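Local coordinates for hypothetical protein TTHA0303 (Thermus thermophilus, PDB 2YQY) that is of unknown function but belongs to the DinB superfamily of four-helix bundles and carries an exposed histidine triad, at residues E52-V57 against A111-A116. Numbering follows the deposited sequence.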
loop_
_atom_site.group_PDB
_atom_site.type_symbol
_atom_site.label_atom_id
_atom_site.label_comp_id
_atom_site.label_asym_id
_atom_site.label_seq_id
_atom_site.Cartn_x
_atom_site.Cartn_y
_atom_site.Cartn_z
ATOM N N GLU A 52 3.887 7.440 -3.695
ATOM C CA GLU A 52 3.842 6.744 -4.988
ATOM C C GLU A 52 4.284 5.287 -4.819
ATOM O O GLU A 52 3.644 4.380 -5.368
ATOM C CB GLU A 52 4.698 7.489 -6.044
ATOM C CG GLU A 52 5.013 6.643 -7.238
ATOM C CD GLU A 52 6.126 7.170 -8.124
ATOM O OE1 GLU A 52 6.970 7.994 -7.681
ATOM O OE2 GLU A 52 6.156 6.734 -9.300
ATOM N N HIS A 53 5.323 5.054 -4.008
ATOM C CA HIS A 53 5.769 3.687 -3.685
ATOM C C HIS A 53 4.660 2.835 -3.044
ATOM O O HIS A 53 4.430 1.710 -3.444
ATOM C CB HIS A 53 6.985 3.728 -2.748
ATOM C CG HIS A 53 7.464 2.370 -2.307
ATOM N ND1 HIS A 53 8.058 1.471 -3.163
ATOM C CD2 HIS A 53 7.436 1.770 -1.093
ATOM C CE1 HIS A 53 8.353 0.361 -2.506
ATOM N NE2 HIS A 53 8.002 0.526 -1.239
ATOM N N VAL A 54 3.992 3.387 -2.038
ATOM C CA VAL A 54 2.860 2.745 -1.425
ATOM C C VAL A 54 1.796 2.333 -2.473
ATOM O O VAL A 54 1.326 1.195 -2.452
ATOM C CB VAL A 54 2.228 3.651 -0.311
ATOM C CG1 VAL A 54 0.824 3.141 0.077
ATOM C CG2 VAL A 54 3.187 3.727 0.916
ATOM N N ALA A 55 1.390 3.277 -3.333
ATOM C CA ALA A 55 0.464 3.011 -4.409
ATOM C C ALA A 55 0.952 1.878 -5.343
ATOM O O ALA A 55 0.165 0.987 -5.703
ATOM C CB ALA A 55 0.194 4.305 -5.218
ATOM N N LEU A 56 2.218 1.907 -5.765
ATOM C CA LEU A 56 2.702 0.869 -6.732
ATOM C C LEU A 56 2.650 -0.538 -6.063
ATOM O O LEU A 56 2.252 -1.543 -6.694
ATOM C CB LEU A 56 4.106 1.189 -7.246
ATOM C CG LEU A 56 4.152 2.500 -8.049
ATOM C CD1 LEU A 56 5.603 2.922 -8.443
ATOM C CD2 LEU A 56 3.224 2.414 -9.283
ATOM N N VAL A 57 3.011 -0.596 -4.787
ATOM C CA VAL A 57 3.013 -1.870 -4.091
ATOM C C VAL A 57 1.573 -2.390 -3.935
ATOM O O VAL A 57 1.348 -3.606 -4.026
ATOM C CB VAL A 57 3.793 -1.802 -2.756
ATOM C CG1 VAL A 57 3.577 -3.077 -1.905
ATOM C CG2 VAL A 57 5.330 -1.566 -3.034
ATOM N N ALA A 111 -4.140 10.599 -6.915
ATOM C CA ALA A 111 -4.891 9.882 -7.936
ATOM C C ALA A 111 -4.341 8.455 -8.063
ATOM O O ALA A 111 -5.105 7.503 -8.197
ATOM C CB ALA A 111 -4.847 10.643 -9.287
ATOM N N LEU A 112 -3.014 8.313 -7.995
ATOM C CA LEU A 112 -2.374 6.991 -8.059
ATOM C C LEU A 112 -2.770 6.135 -6.848
ATOM O O LEU A 112 -3.060 4.926 -6.975
ATOM C CB LEU A 112 -0.838 7.129 -8.141
ATOM C CG LEU A 112 -0.014 5.914 -8.604
ATOM C CD1 LEU A 112 -0.347 5.479 -10.044
ATOM C CD2 LEU A 112 1.469 6.200 -8.484
ATOM N N LEU A 113 -2.793 6.768 -5.683
ATOM C CA LEU A 113 -3.223 6.077 -4.469
ATOM C C LEU A 113 -4.669 5.562 -4.587
ATOM O O LEU A 113 -4.929 4.402 -4.265
ATOM C CB LEU A 113 -3.045 6.990 -3.252
ATOM C CG LEU A 113 -1.589 7.208 -2.799
ATOM C CD1 LEU A 113 -1.490 8.464 -1.913
ATOM C CD2 LEU A 113 -1.082 5.979 -2.049
ATOM N N ASP A 114 -5.581 6.404 -5.073
ATOM C CA ASP A 114 -6.997 6.044 -5.127
ATOM C C ASP A 114 -7.222 4.884 -6.072
ATOM O O ASP A 114 -7.966 3.961 -5.759
ATOM C CB ASP A 114 -7.866 7.229 -5.547
ATOM C CG ASP A 114 -8.040 8.247 -4.428
ATOM O OD1 ASP A 114 -7.649 7.948 -3.280
ATOM O OD2 ASP A 114 -8.552 9.352 -4.689
ATOM N N ARG A 115 -6.591 4.953 -7.235
ATOM C CA ARG A 115 -6.752 3.921 -8.261
ATOM C C ARG A 115 -6.258 2.555 -7.773
ATOM O O ARG A 115 -6.962 1.561 -7.896
ATOM C CB ARG A 115 -6.002 4.320 -9.530
ATOM C CG ARG A 115 -6.290 3.412 -10.702
ATOM N N ALA A 116 -5.043 2.514 -7.240
ATOM C CA ALA A 116 -4.455 1.246 -6.784
ATOM C C ALA A 116 -5.254 0.659 -5.623
ATOM O O ALA A 116 -5.473 -0.560 -5.542
ATOM C CB ALA A 116 -2.968 1.452 -6.413
#
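Ala55 sets its CB between Leu112, Leu113 and Ala116, and this methyl is the centre of the contact. Its CB lies 3.8 Å from Leu112 CG and equally close to Leu113 CD2, while the carbonyl O of Leu112 also borders it. In return, the methyl CB of Ala116 presses on the backbone of the other helix, 3.2 Å from Ala55 O. Three residues of the facing helix thus surround one small side chain, and the CA atoms of Ala55 and Leu113 come within 4.8 Å. The leucines diverge around it. Leu112 has CG anti to its backbone N (chi1 -163°), which carries CD2 along the outer side to the aliphatic part of Glu52, 3.8 Å from Glu52 CG, with Leu56 CD2 bordering it more loosely. Leu113 turns CD2 inward instead, 4.0 Å from Val54 CG1. No hydrogen bond links the segments, so apolar packing joins them. Beyond this shell, Leu113 meets Leu25 and Leu28 of helix 10-30, and Val54 touches Glu156 and His159 of helix 153-165. On the side facing away from 111-116, the ring of His53 meets those of His155 and His159. The segment axes approach to 8.5 Å at 20°, both running the same way, a close, alanine-lined pairing of helices 47-71 and 106-126 within the DinB-like four-helix bundle.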